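Local structure of tRNA-splicing ligase RtcB (Thermus thermophilus, 2EPG) at residues E176-R179 with S183-R186; K157-L160 with G165-V168; M58-L63 with Y80-G85. The protein probably joins RNA ends in a GTP-dependent, manganese-requiring reaction, sealing 3'-phosphate or 2',3'-cyclic phosphate ends to 5'-hydroxyl ends. All coordinates share one frame; numbering follows the deposited sequence.

Contact 1: E176-R179 with S183-R186; sequences EDVR and SQGR
Val178 and Gln184 carry this contact, their side chains crossing at about a right angle. One methyl of Val178, CG1, does most of the touching: it lies 3.5 Å from Gln184 CB and 3.3 Å from Gln184 O. The backbones come close at the same place, where Gln184 CA sends its hydrogen toward Val178 O, a CA-H...O contact of 3.4 Å with 154° at the hydrogen. Bent at chi2 (-139°), Gln184 runs its amide alongside the valine methyl, with Gln184 NE2 3.6 Å from Val178 CG1 and equally far from Arg179 CA. No conventional hydrogen bond joins 176-179 to 183-186; van der Waals packing and the weak CA-H...O contact do the work.

Further out, Arg179 N bonds to Glu176 O, 3.1 Å, as the chain winds through a 3-10 turn, while Arg186 N reaches Ser183 O over 3.0 Å. Asp177 ties the 3-10 segment to the rest of the chain through a salt bridge to Arg316 and a hydrogen bond from Gln309, and Arg179 makes a salt bridge to Glu373. Ser183, Gln184 and Gly185 all have positive phi, a run of left-handed residues that turns the chain sharply. This is surface packing within the long connection between helices 164-169 and 197-203: a 3-10 turn against a left-handed turn, away from the predicted GMP and manganese sites.

Contact 2: K157-L160 with G165-V168; sequences KEIL and GWLV
With CG anti to the backbone N (chi1 -169°), the indole of Trp166 extends toward helix 153-162, while Glu158, extended beyond CG, brings its carboxylate to the indole nitrogen. Two consecutive short helices, 153-162 and 164-169, pack against each other here across a brief break, and the indole reaches from the second helix to the first. Trp166 NE1 donates to Glu158 OE1 over 2.8 Å, with 150° at the hydrogen. The oxygen is approached on its anti side and lies somewhat out of the indole plane; the carboxylate and ring planes are turned 63° against each other. This bond gives the indole N-H of a buried tryptophan an acceptor and fixes the rotation of the ring. The other carboxylate oxygen, OE2, has a long, weak ion pair with Arg154, one turn earlier on the same helix.

Ile159 lies across one face of the indole at about a right angle, its CG1 offset toward the rim and 3.7 Å from Trp166 CE3. The tryptophan is thus held in two ways, by a polar grip at its nitrogen and by aliphatic packing over its benzene half; Arg170 adds a cation-pi contact. Ala306 of the long helix 288-321 touches both Ile159 and Leu167, and both short helices pack on that helix. The end of the isoleucine also meets the next residue of the second helix, Ile159 CD1 standing 4.1 Å from Leu167 CD2.

Contact 3: M58-L63 with Y80-G85; sequences MNVATL and YGFPIG
Helix 52-60 runs out into a type I beta turn from Val60 to Leu63, and the irregular chain of 80-85 passes beside it, closest where Val60 CA and Phe82 CA are 6.2 Å apart. Val60 meets the phenyl ring of Phe82 with both methyls. CG2 sits over one face in a CH-pi contact, 3.9 Å from the ring centroid and 21° off the normal, displaced toward the CD2 side. CG1, placed anti to the backbone N (chi1 172°), reaches farther along the ring and lies 3.6 Å from Phe82 CE2. Both methyls lie on the same side of the ring plane, CG2 over the face and CG1 out past the rim by CE2.

Leu63 comes to the far end of the phenyl group from the opposite direction, its CD1 3.7 Å from Phe82 CZ. Residues three apart on the turn thus grip one aromatic ring, and the turn sets their spacing: Leu63 N bonds to Val60 O, 3.1 Å, and Thr62 N to Asn59 O just before it. What results is a hydrophobic helix end packed on the connection between strands 76-77 and 86-90. Ala88, on the second of these strands, touches both Val60 and Phe82, while Phe90 touches Leu63.

Pro83 extends the apolar surface past the ring, with its CD 3.8 Å from Val60 CG2. The Phe82 side chain is about 9 Å from that of Asn340, a residue predicted to bind GMP. The backbone on this side is held by another group: Lys357 NZ hydrogen-bonds both Tyr80 O and Phe82 O. Gly81, at positive phi, lets the chain turn between those two carbonyls.

From the N terminus, contact 3 comes first: the chain leaves helix 52-60, passes through strands 70-73 and 76-77, and closes this loop at 80-85, joining the helix end to the connection before strand 86-90. Much later contact 2 closes a very short loop and joins the consecutive helices 153-162 and 164-169; contact 1 then packs together two parts of the loop leading to helix 197-203. The three are in series, with none nested or crossed. Contacts 1 and 2 are neighbours, touching where Val178 CG2 packs 3.7 Å from Gly165 CA. Contact 3 lies remote, its centre about 31 Å from that of contact 1, on the opposite side of the chain's centre.

Contact 1: E176-R179 with S183-R186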
loop_
_atom_site.group_PDB
_atom_site.type_symbol
_atom_site.label_atom_id
_atom_site.label_comp_id
_atom_site.label_asym_id
_atom_site.label_seq_id
_atom_site.Cartn_x
_atom_site.Cartn_y
_atom_site.Cartn_z
ATOM N N GLU A 176 4.019 21.249 1.526
ATOM C CA GLU A 176 4.661 20.302 0.619
ATOM C C GLU A 176 4.295 18.819 0.833
ATOM O O GLU A 176 4.627 17.986 -0.001
ATOM C CB GLU A 176 6.188 20.452 0.697
ATOM C CG GLU A 176 6.787 20.069 2.063
ATOM C CD GLU A 176 8.231 19.566 1.970
ATOM O OE1 GLU A 176 9.079 20.269 1.379
ATOM O OE2 GLU A 176 8.522 18.464 2.490
ATOM N N ASP A 177 3.605 18.487 1.920
ATOM C CA ASP A 177 3.286 17.079 2.179
ATOM C C ASP A 177 2.657 16.343 1.006
ATOM O O ASP A 177 3.040 15.224 0.694
ATOM C CB ASP A 177 2.360 16.944 3.391
ATOM C CG ASP A 177 3.065 17.226 4.695
ATOM O OD1 ASP A 177 2.386 17.289 5.731
ATOM O OD2 ASP A 177 4.301 17.381 4.697
ATOM N N VAL A 178 1.697 16.995 0.359
ATOM C CA VAL A 178 0.953 16.425 -0.747
ATOM C C VAL A 178 1.780 15.974 -1.938
ATOM O O VAL A 178 1.397 15.022 -2.613
ATOM C CB VAL A 178 -0.135 17.429 -1.232
ATOM C CG1 VAL A 178 -0.782 16.933 -2.517
ATOM C CG2 VAL A 178 -1.196 17.597 -0.143
ATOM N N ARG A 179 2.890 16.668 -2.195
ATOM C CA ARG A 179 3.785 16.359 -3.312
ATOM C C ARG A 179 4.378 14.965 -3.214
ATOM O O ARG A 179 4.741 14.367 -4.224
ATOM C CB ARG A 179 4.962 17.341 -3.358
ATOM C CG ARG A 179 4.603 18.809 -3.536
ATOM C CD ARG A 179 5.138 19.335 -4.869
ATOM N NE ARG A 179 6.521 18.898 -5.088
ATOM C CZ ARG A 179 7.140 18.946 -6.262
ATOM N NH1 ARG A 179 8.390 18.526 -6.377
ATOM N NH2 ARG A 179 6.504 19.418 -7.321
ATOM N N SER A 183 -0.368 9.877 -6.169
ATOM C CA SER A 183 -1.535 10.582 -6.722
ATOM C C SER A 183 -1.880 11.814 -5.912
ATOM O O SER A 183 -3.034 12.233 -5.884
ATOM C CB SER A 183 -2.756 9.664 -6.744
ATOM O OG SER A 183 -2.578 8.614 -7.672
ATOM N N GLN A 184 -0.870 12.386 -5.258
ATOM C CA GLN A 184 -1.046 13.551 -4.411
ATOM C C GLN A 184 -2.123 13.321 -3.341
ATOM O O GLN A 184 -2.770 14.264 -2.879
ATOM C CB GLN A 184 -1.351 14.801 -5.265
ATOM C CG GLN A 184 -0.143 15.271 -6.099
ATOM C CD GLN A 184 0.023 16.803 -6.138
ATOM O OE1 GLN A 184 -0.803 17.533 -6.714
ATOM N NE2 GLN A 184 1.097 17.293 -5.512
ATOM N N GLY A 185 -2.297 12.059 -2.947
ATOM C CA GLY A 185 -3.267 11.717 -1.922
ATOM C C GLY A 185 -4.713 11.909 -2.331
ATOM O O GLY A 185 -5.562 12.129 -1.478
ATOM N N ARG A 186 -4.998 11.804 -3.629
ATOM C CA ARG A 186 -6.355 11.984 -4.140
ATOM C C ARG A 186 -6.656 11.149 -5.361
ATOM O O ARG A 186 -6.055 11.368 -6.415
ATOM C CB ARG A 186 -6.588 13.452 -4.530
ATOM C CG ARG A 186 -7.971 13.771 -5.116
ATOM C CD ARG A 186 -8.046 15.248 -5.541
ATOM N NE ARG A 186 -9.367 15.683 -6.013
ATOM C CZ ARG A 186 -9.832 15.517 -7.252
ATOM N NH1 ARG A 186 -11.050 15.954 -7.564
ATOM N NH2 ARG A 186 -9.086 14.931 -8.178
#

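Contact 2: K157-L160 with G165-V168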
loop_
_atom_site.group_PDB
_atom_site.type_symbol
_atom_site.label_atom_id
_atom_site.label_comp_id
_atom_site.label_asym_id
_atom_site.label_seq_id
_atom_site.Cartn_x
_atom_site.Cartn_y
_atom_site.Cartn_z
ATOM N N LYS A 157 -17.020 14.593 4.359
ATOM C CA LYS A 157 -17.603 14.320 3.046
ATOM C C LYS A 157 -16.660 14.940 2.004
ATOM O O LYS A 157 -16.374 14.353 0.956
ATOM C CB LYS A 157 -18.976 14.986 2.941
ATOM C CG LYS A 157 -19.962 14.312 2.021
ATOM C CD LYS A 157 -20.669 13.143 2.703
ATOM C CE LYS A 157 -21.891 12.704 1.894
ATOM N NZ LYS A 157 -22.608 11.535 2.500
ATOM N N GLU A 158 -16.196 16.145 2.295
ATOM C CA GLU A 158 -15.264 16.822 1.412
ATOM C C GLU A 158 -13.935 16.042 1.433
ATOM O O GLU A 158 -13.264 15.917 0.409
ATOM C CB GLU A 158 -15.065 18.265 1.876
ATOM C CG GLU A 158 -16.338 19.075 1.769
ATOM C CD GLU A 158 -16.164 20.510 2.206
ATOM O OE1 GLU A 158 -15.115 20.819 2.813
ATOM O OE2 GLU A 158 -17.082 21.322 1.949
ATOM N N ILE A 159 -13.588 15.498 2.594
ATOM C CA ILE A 159 -12.360 14.726 2.720
ATOM C C ILE A 159 -12.394 13.517 1.790
ATOM O O ILE A 159 -11.408 13.218 1.119
ATOM C CB ILE A 159 -12.124 14.282 4.191
ATOM C CG1 ILE A 159 -11.692 15.501 5.019
ATOM C CG2 ILE A 159 -11.022 13.238 4.275
ATOM C CD1 ILE A 159 -11.443 15.209 6.473
ATOM N N LEU A 160 -13.539 12.847 1.711
ATOM C CA LEU A 160 -13.643 11.682 0.844
ATOM C C LEU A 160 -13.411 12.016 -0.623
ATOM O O LEU A 160 -12.991 11.158 -1.404
ATOM C CB LEU A 160 -15.009 11.005 0.995
ATOM C CG LEU A 160 -15.416 10.510 2.384
ATOM C CD1 LEU A 160 -16.703 9.680 2.260
ATOM C CD2 LEU A 160 -14.318 9.681 2.999
ATOM N N GLY A 165 -4.950 16.378 0.772
ATOM C CA GLY A 165 -4.817 17.808 0.552
ATOM C C GLY A 165 -5.820 18.657 1.325
ATOM O O GLY A 165 -5.488 19.771 1.702
ATOM N N TRP A 166 -7.035 18.151 1.554
ATOM C CA TRP A 166 -8.055 18.911 2.296
ATOM C C TRP A 166 -7.511 19.249 3.676
ATOM O O TRP A 166 -7.606 20.388 4.126
ATOM C CB TRP A 166 -9.347 18.092 2.469
ATOM C CG TRP A 166 -10.548 18.885 2.991
ATOM C CD1 TRP A 166 -11.537 19.467 2.243
ATOM C CD2 TRP A 166 -10.880 19.159 4.369
ATOM N NE1 TRP A 166 -12.458 20.079 3.063
ATOM C CE2 TRP A 166 -12.079 19.905 4.370
ATOM C CE3 TRP A 166 -10.279 18.844 5.596
ATOM C CZ2 TRP A 166 -12.691 20.345 5.554
ATOM C CZ3 TRP A 166 -10.884 19.280 6.776
ATOM C CH2 TRP A 166 -12.083 20.025 6.743
ATOM N N LEU A 167 -6.940 18.246 4.339
ATOM C CA LEU A 167 -6.375 18.413 5.669
ATOM C C LEU A 167 -5.151 19.328 5.680
ATOM O O LEU A 167 -4.995 20.141 6.583
ATOM C CB LEU A 167 -5.991 17.053 6.248
ATOM C CG LEU A 167 -7.124 16.113 6.677
ATOM C CD1 LEU A 167 -6.543 14.744 7.050
ATOM C CD2 LEU A 167 -7.851 16.716 7.866
ATOM N N VAL A 168 -4.279 19.185 4.686
ATOM C CA VAL A 168 -3.089 20.019 4.619
ATOM C C VAL A 168 -3.464 21.497 4.479
ATOM O O VAL A 168 -2.877 22.355 5.134
ATOM C CB VAL A 168 -2.197 19.628 3.416
ATOM C CG1 VAL A 168 -1.063 20.641 3.256
ATOM C CG2 VAL A 168 -1.655 18.232 3.629
#

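Contact 3: M58-L63 with Y80-G85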
loop_
_atom_site.group_PDB
_atom_site.type_symbol
_atom_site.label_atom_id
_atom_site.label_comp_id
_atom_site.label_asym_id
_atom_site.label_seq_id
_atom_site.Cartn_x
_atom_site.Cartn_y
_atom_site.Cartn_z
HETATM N N MSE A 58 -4.225 -18.115 -11.364
HETATM C CA MSE A 58 -4.753 -18.646 -12.619
HETATM C C MSE A 58 -6.232 -18.288 -12.792
HETATM O O MSE A 58 -6.688 -18.032 -13.903
HETATM C CB MSE A 58 -4.555 -20.166 -12.676
HETATM C CG MSE A 58 -3.113 -20.568 -12.946
HETATM SE SE MSE A 58 -2.720 -22.423 -12.483
HETATM C CE MSE A 58 -3.471 -23.260 -14.059
ATOM N N ASN A 59 -6.977 -18.258 -11.690
ATOM C CA ASN A 59 -8.401 -17.911 -11.744
ATOM C C ASN A 59 -8.553 -16.450 -12.187
ATOM O O ASN A 59 -9.435 -16.110 -12.970
ATOM C CB ASN A 59 -9.047 -18.093 -10.369
ATOM C CG ASN A 59 -9.054 -19.541 -9.897
ATOM O OD1 ASN A 59 -9.212 -19.800 -8.709
ATOM N ND2 ASN A 59 -8.904 -20.477 -10.814
ATOM N N VAL A 60 -7.686 -15.592 -11.668
ATOM C CA VAL A 60 -7.707 -14.175 -12.015
ATOM C C VAL A 60 -7.612 -14.054 -13.534
ATOM O O VAL A 60 -8.337 -13.276 -14.145
ATOM C CB VAL A 60 -6.523 -13.438 -11.349
ATOM C CG1 VAL A 60 -6.423 -12.000 -11.879
ATOM C CG2 VAL A 60 -6.706 -13.438 -9.826
ATOM N N ALA A 61 -6.731 -14.852 -14.132
ATOM C CA ALA A 61 -6.514 -14.850 -15.577
ATOM C C ALA A 61 -7.723 -15.277 -16.411
ATOM O O ALA A 61 -7.687 -15.179 -17.639
ATOM C CB ALA A 61 -5.308 -15.740 -15.918
ATOM N N THR A 62 -8.780 -15.773 -15.761
ATOM C CA THR A 62 -9.992 -16.180 -16.484
ATOM C C THR A 62 -10.967 -15.000 -16.650
ATOM O O THR A 62 -11.926 -15.092 -17.407
ATOM C CB THR A 62 -10.778 -17.286 -15.742
ATOM O OG1 THR A 62 -11.280 -16.755 -14.503
ATOM C CG2 THR A 62 -9.890 -18.494 -15.447
ATOM N N LEU A 63 -10.719 -13.895 -15.951
ATOM C CA LEU A 63 -11.608 -12.726 -16.012
ATOM C C LEU A 63 -11.566 -11.926 -17.320
ATOM O O LEU A 63 -10.510 -11.750 -17.922
ATOM C CB LEU A 63 -11.338 -11.822 -14.810
ATOM C CG LEU A 63 -11.669 -12.554 -13.501
ATOM C CD1 LEU A 63 -11.277 -11.720 -12.292
ATOM C CD2 LEU A 63 -13.160 -12.850 -13.468
ATOM N N TYR A 80 -8.707 -13.509 -0.787
ATOM C CA TYR A 80 -10.118 -13.549 -1.147
ATOM C C TYR A 80 -10.263 -13.395 -2.666
ATOM O O TYR A 80 -10.182 -12.287 -3.201
ATOM C CB TYR A 80 -10.859 -12.413 -0.437
ATOM C CG TYR A 80 -12.363 -12.471 -0.584
ATOM C CD1 TYR A 80 -13.123 -13.362 0.176
ATOM C CD2 TYR A 80 -13.026 -11.650 -1.501
ATOM C CE1 TYR A 80 -14.510 -13.436 0.028
ATOM C CE2 TYR A 80 -14.411 -11.717 -1.662
ATOM C CZ TYR A 80 -15.147 -12.612 -0.892
ATOM O OH TYR A 80 -16.517 -12.682 -1.039
ATOM N N GLY A 81 -10.480 -14.505 -3.360
ATOM C CA GLY A 81 -10.620 -14.451 -4.810
ATOM C C GLY A 81 -9.260 -14.273 -5.462
ATOM O O GLY A 81 -8.683 -15.233 -5.977
ATOM N N PHE A 82 -8.756 -13.040 -5.456
ATOM C CA PHE A 82 -7.436 -12.745 -6.017
ATOM C C PHE A 82 -6.418 -13.104 -4.947
ATOM O O PHE A 82 -6.723 -13.037 -3.749
ATOM C CB PHE A 82 -7.276 -11.246 -6.314
ATOM C CG PHE A 82 -8.000 -10.769 -7.547
ATOM C CD1 PHE A 82 -9.360 -10.988 -7.707
ATOM C CD2 PHE A 82 -7.313 -10.077 -8.543
ATOM C CE1 PHE A 82 -10.024 -10.525 -8.843
ATOM C CE2 PHE A 82 -7.971 -9.612 -9.684
ATOM C CZ PHE A 82 -9.320 -9.834 -9.833
ATOM N N PRO A 83 -5.197 -13.504 -5.349
ATOM C CA PRO A 83 -4.209 -13.831 -4.313
ATOM C C PRO A 83 -3.623 -12.548 -3.732
ATOM O O PRO A 83 -3.660 -11.493 -4.368
ATOM C CB PRO A 83 -3.156 -14.630 -5.076
ATOM C CG PRO A 83 -3.202 -13.996 -6.447
ATOM C CD PRO A 83 -4.700 -13.894 -6.681
ATOM N N ILE A 84 -3.115 -12.621 -2.509
ATOM C CA ILE A 84 -2.486 -11.459 -1.909
ATOM C C ILE A 84 -1.128 -11.411 -2.592
ATOM O O ILE A 84 -0.481 -12.447 -2.770
ATOM C CB ILE A 84 -2.337 -11.624 -0.389
ATOM C CG1 ILE A 84 -3.736 -11.734 0.237
ATOM C CG2 ILE A 84 -1.566 -10.423 0.192
ATOM C CD1 ILE A 84 -3.755 -11.995 1.730
ATOM N N GLY A 85 -0.724 -10.216 -3.007
ATOM C CA GLY A 85 0.523 -10.053 -3.726
ATOM C C GLY A 85 0.219 -9.996 -5.224
ATOM O O GLY A 85 1.121 -9.986 -6.050
#